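Local coordinates for hemolysin-related protein (Vibrio cholerae serotype O1, PDB 5V6F) that binds mannose-containing glycans through its second beta-prism lectin domain, the part present here, and probably attaches the biofilm to host glycans, at residues S29-D34 and G73-G78. Numbering follows the deposited sequence.
Sequences SGFAID and GLYNWG. With MAN (alpha-D-mannopyranose), chain B; BMA (beta-D-mannopyranose), chain C; MAN (alpha-D-mannopyranose), chain D.
Ala32 CB lies over one face of the Tyr75 ring, 3.9 Å from CE1. BMA O4 and Gly78 O lie at the edge of that ring, in its plane. The edge of the Phe31 ring receives Trp77, with Phe31 CD2 4.0 Å from Trp77 CZ3, while C1 of the chain B mannose sits over one Phe31 face, offset toward the rim. Trp77 carries BMA on one face, with C1 3.3 Å above the ring plane, and its own neighbour Asn76 CB on the other. Tyr75 CG is anti to the backbone N (chi1 -171°), which sends the phenol to the sugar, and its OH shares a hydrogen bond of 2.8 Å with BMA O4. Asp34 grips the chain B mannose with both oxygens: OD1 accepts from O6 at 2.7 Å and OD2 from O4 at 2.5 Å. Phe31 N gives a nearly straight bond (167°) to O5 of this sugar, and Ala32 N donates to O6. Asn52 and the backbone of Thr51, Gly53 and Gly54 also hydrogen-bond mannose. A tryptophan stacked on one sugar, beside a carboxylate and backbone amides that bind the oxygens of another, is typical of a lectin site, here the glycan pocket of a beta-prism domain.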
ATOM      1  N   SER A  29      -2.629  -6.942  -5.519  1.00  3.01           N
ATOM      2  CA  SER A  29      -1.192  -7.145  -5.558  1.00  1.62           C
ATOM      3  C   SER A  29      -0.867  -8.405  -6.346  1.00  3.84           C
ATOM      4  O   SER A  29      -1.690  -9.317  -6.481  1.00  3.47           O
ATOM      5  CB  SER A  29      -0.596  -7.234  -4.142  1.00  2.13           C
ATOM      6  OG  SER A  29      -1.045  -8.396  -3.455  1.00  3.05           O
ATOM      7  N   GLY A  30       0.359  -8.430  -6.865  1.00  3.30           N
ATOM      8  CA  GLY A  30       0.945  -9.591  -7.509  1.00  2.96           C
ATOM      9  C   GLY A  30       2.419  -9.650  -7.161  1.00  3.92           C
ATOM     10  O   GLY A  30       2.766  -9.877  -5.998  1.00  3.96           O
ATOM     11  N   PHE A  31       3.297  -9.446  -8.150  1.00  1.87           N
ATOM     12  CA  PHE A  31       4.716  -9.234  -7.882  1.00  3.16           C
ATOM     13  C   PHE A  31       5.000  -7.838  -7.347  1.00  3.71           C
ATOM     14  O   PHE A  31       6.132  -7.566  -6.930  1.00  4.29           O
ATOM     15  CB  PHE A  31       5.556  -9.449  -9.147  1.00  3.58           C
ATOM     16  CG  PHE A  31       5.596 -10.876  -9.642  1.00  4.45           C
ATOM     17  CD1 PHE A  31       4.866 -11.878  -9.023  1.00  3.77           C
ATOM     18  CD2 PHE A  31       6.375 -11.207 -10.740  1.00  5.07           C
ATOM     19  CE1 PHE A  31       4.909 -13.180  -9.489  1.00  5.21           C
ATOM     20  CE2 PHE A  31       6.425 -12.508 -11.209  1.00  5.00           C
ATOM     21  CZ  PHE A  31       5.689 -13.495 -10.581  1.00  5.68           C
ATOM     22  N   ALA A  32       4.008  -6.952  -7.366  1.00  2.17           N
ATOM     23  CA  ALA A  32       4.133  -5.598  -6.843  1.00  1.97           C
ATOM     24  C   ALA A  32       2.793  -5.219  -6.225  1.00  2.14           C
ATOM     25  O   ALA A  32       1.891  -6.054  -6.101  1.00  3.33           O
ATOM     26  CB  ALA A  32       4.561  -4.621  -7.946  1.00  3.28           C
ATOM     27  N   ILE A  33       2.660  -3.958  -5.826  1.00  3.19           N
ATOM     28  CA  ILE A  33       1.400  -3.433  -5.310  1.00  2.36           C
ATOM     29  C   ILE A  33       0.696  -2.721  -6.461  1.00  4.40           C
ATOM     30  O   ILE A  33       1.173  -1.693  -6.960  1.00  3.41           O
ATOM     31  CB  ILE A  33       1.621  -2.500  -4.111  1.00  2.11           C
ATOM     32  CG1 ILE A  33       2.314  -3.244  -2.956  1.00  2.59           C
ATOM     33  CG2 ILE A  33       0.292  -1.894  -3.655  1.00  2.89           C
ATOM     34  CD1 ILE A  33       1.601  -4.507  -2.464  1.00  3.41           C
ATOM     35  N   ASP A  34      -0.448  -3.264  -6.888  1.00  2.83           N
ATOM     36  CA  ASP A  34      -1.160  -2.742  -8.049  1.00  3.37           C
ATOM     37  C   ASP A  34      -2.112  -1.603  -7.701  1.00  3.09           C
ATOM     38  O   ASP A  34      -2.237  -0.648  -8.476  1.00  3.42           O
ATOM     39  CB  ASP A  34      -1.952  -3.861  -8.734  1.00  3.29           C
ATOM     40  CG  ASP A  34      -1.058  -4.941  -9.311  1.00  3.16           C
ATOM     41  OD1 ASP A  34      -0.651  -5.849  -8.554  1.00  3.44           O
ATOM     42  OD2 ASP A  34      -0.763  -4.882 -10.526  1.00  4.54           O
ATOM     43  N   GLY A  73      11.208  -0.174  -5.025  1.00  3.75           N
ATOM     44  CA  GLY A  73      12.406  -0.254  -5.839  1.00  2.67           C
ATOM     45  C   GLY A  73      12.105  -0.145  -7.315  1.00  2.57           C
ATOM     46  O   GLY A  73      10.994   0.194  -7.729  1.00  1.77           O
ATOM     47  N   LEU A  74      13.137  -0.437  -8.103  1.00  4.00           N
ATOM     48  CA  LEU A  74      13.064  -0.410  -9.559  1.00  4.14           C
ATOM     49  C   LEU A  74      12.495  -1.739 -10.032  1.00  3.54           C
ATOM     50  O   LEU A  74      13.212  -2.735 -10.151  1.00  3.56           O
ATOM     51  CB  LEU A  74      14.440  -0.148 -10.161  1.00  2.69           C
ATOM     52  CG  LEU A  74      14.510  -0.107 -11.688  1.00  5.90           C
ATOM     53  CD1 LEU A  74      13.600   0.969 -12.257  1.00  5.22           C
ATOM     54  CD2 LEU A  74      15.941   0.128 -12.139  1.00 12.10           C
ATOM     55  N   TYR A  75      11.190  -1.745 -10.289  1.00  2.42           N
ATOM     56  CA  TYR A  75      10.490  -2.938 -10.738  1.00  2.69           C
ATOM     57  C   TYR A  75      11.076  -3.444 -12.050  1.00  2.82           C
ATOM     58  O   TYR A  75      11.414  -2.661 -12.942  1.00  2.96           O
ATOM     59  CB  TYR A  75       9.008  -2.604 -10.895  1.00  3.18           C
ATOM     60  CG  TYR A  75       8.086  -3.768 -11.153  1.00  4.01           C
ATOM     61  CD1 TYR A  75       8.073  -4.880 -10.319  1.00  1.09           C
ATOM     62  CD2 TYR A  75       7.195  -3.740 -12.217  1.00  2.74           C
ATOM     63  CE1 TYR A  75       7.214  -5.940 -10.552  1.00  3.01           C
ATOM     64  CE2 TYR A  75       6.330  -4.792 -12.455  1.00  3.23           C
ATOM     65  CZ  TYR A  75       6.341  -5.889 -11.618  1.00  2.72           C
ATOM     66  OH  TYR A  75       5.488  -6.947 -11.840  1.00  2.46           O
ATOM     67  N   ASN A  76      11.179  -4.771 -12.173  1.00  3.11           N
ATOM     68  CA  ASN A  76      11.875  -5.364 -13.310  1.00  3.79           C
ATOM     69  C   ASN A  76      11.188  -5.091 -14.642  1.00  3.58           C
ATOM     70  O   ASN A  76      11.847  -5.165 -15.685  1.00  4.59           O
ATOM     71  CB  ASN A  76      12.009  -6.872 -13.126  1.00  4.90           C
ATOM     72  CG  ASN A  76      13.085  -7.246 -12.136  1.00  6.37           C
ATOM     73  OD1 ASN A  76      13.932  -6.433 -11.757  1.00  5.62           O
ATOM     74  ND2 ASN A  76      13.059  -8.487 -11.714  1.00  2.61           N
ATOM     75  N   TRP A  77       9.890  -4.809 -14.645  1.00  1.40           N
ATOM     76  CA  TRP A  77       9.191  -4.466 -15.876  1.00  3.39           C
ATOM     77  C   TRP A  77       9.037  -2.960 -16.039  1.00  4.53           C
ATOM     78  O   TRP A  77       8.332  -2.508 -16.949  1.00  5.07           O
ATOM     79  CB  TRP A  77       7.840  -5.186 -15.928  1.00  3.30           C
ATOM     80  CG  TRP A  77       8.037  -6.645 -16.203  1.00  6.92           C
ATOM     81  CD1 TRP A  77       8.089  -7.248 -17.428  1.00  6.77           C
ATOM     82  CD2 TRP A  77       8.256  -7.682 -15.239  1.00  4.05           C
ATOM     83  NE1 TRP A  77       8.313  -8.594 -17.284  1.00  6.43           N
ATOM     84  CE2 TRP A  77       8.422  -8.886 -15.950  1.00  4.65           C
ATOM     85  CE3 TRP A  77       8.319  -7.710 -13.841  1.00  3.52           C
ATOM     86  CZ2 TRP A  77       8.648 -10.106 -15.312  1.00  5.39           C
ATOM     87  CZ3 TRP A  77       8.541  -8.921 -13.213  1.00  4.66           C
ATOM     88  CH2 TRP A  77       8.697 -10.103 -13.948  1.00  5.50           C
ATOM     89  N   GLY A  78       9.709  -2.178 -15.191  1.00  2.30           N
ATOM     90  CA  GLY A  78       9.828  -0.750 -15.380  1.00  4.66           C
ATOM     91  C   GLY A  78       9.384   0.080 -14.196  1.00  1.73           C
ATOM     92  O   GLY A  78       8.371  -0.218 -13.553  1.00  4.11           O
TER
HETATM   93  C1  MAN B   3       2.136 -10.051 -11.776  1.00  3.06           C
HETATM   94  C2  MAN B   3       0.644 -10.258 -11.979  1.00  2.81           C
HETATM   95  C3  MAN B   3       0.032  -8.971 -12.506  1.00  4.16           C
HETATM   96  C4  MAN B   3       0.421  -7.760 -11.618  1.00  3.16           C
HETATM   97  C5  MAN B   3       1.957  -7.707 -11.399  1.00  2.34           C
HETATM   98  C6  MAN B   3       2.404  -6.637 -10.394  1.00  2.25           C
HETATM   99  O2  MAN B   3      -0.013 -10.534 -10.748  1.00  5.33           O
HETATM  100  O3  MAN B   3      -1.386  -9.080 -12.613  1.00  4.15           O
HETATM  101  O4  MAN B   3       0.015  -6.559 -12.246  1.00  2.09           O
HETATM  102  O5  MAN B   3       2.412  -8.981 -10.916  1.00  4.71           O
HETATM  103  O6  MAN B   3       1.733  -6.866  -9.156  1.00  2.42           O
HETATM  104  C1  BMA C   1       5.291 -10.571 -16.324  1.00 10.62           C
HETATM  105  C2  BMA C   1       4.595  -9.529 -17.192  1.00  7.83           C
HETATM  106  C3  BMA C   1       4.501  -8.195 -16.412  1.00  8.36           C
HETATM  107  C4  BMA C   1       3.994  -8.382 -14.976  1.00  7.29           C
HETATM  108  C5  BMA C   1       4.732  -9.539 -14.278  1.00  4.48           C
HETATM  109  C6  BMA C   1       4.142  -9.891 -12.941  1.00  6.06           C
HETATM  110  O1  BMA C   1       5.250 -11.808 -16.994  1.00 11.69           O
HETATM  111  O2  BMA C   1       3.271  -9.940 -17.513  1.00  9.50           O
HETATM  112  O3  BMA C   1       3.644  -7.268 -17.046  1.00  7.33           O
HETATM  113  O4  BMA C   1       4.174  -7.153 -14.249  1.00  5.58           O
HETATM  114  O5  BMA C   1       4.638 -10.718 -15.103  1.00  7.38           O
HETATM  115  O6  BMA C   1       2.728  -9.878 -13.067  1.00  4.97           O
HETATM  116  C1  MAN D   2       4.342  -6.210 -17.715  1.00  9.02           C
HETATM  117  C2  MAN D   2       3.287  -5.185 -18.118  1.00 11.07           C
HETATM  118  C3  MAN D   2       2.440  -5.763 -19.255  1.00 18.62           C
HETATM  119  C4  MAN D   2       3.339  -6.264 -20.397  1.00 14.91           C
HETATM  120  C5  MAN D   2       4.335  -7.290 -19.844  1.00 10.78           C
HETATM  121  C6  MAN D   2       5.316  -7.783 -20.884  1.00 14.38           C
HETATM  122  O2  MAN D   2       3.885  -3.984 -18.618  1.00 17.30           O
HETATM  123  O3  MAN D   2       1.481  -4.826 -19.737  1.00 14.50           O
HETATM  124  O4  MAN D   2       2.558  -6.879 -21.404  1.00 17.28           O
HETATM  125  O5  MAN D   2       5.096  -6.670 -18.794  1.00 11.79           O
HETATM  126  O6  MAN D   2       5.905  -6.652 -21.505  1.00 18.94           O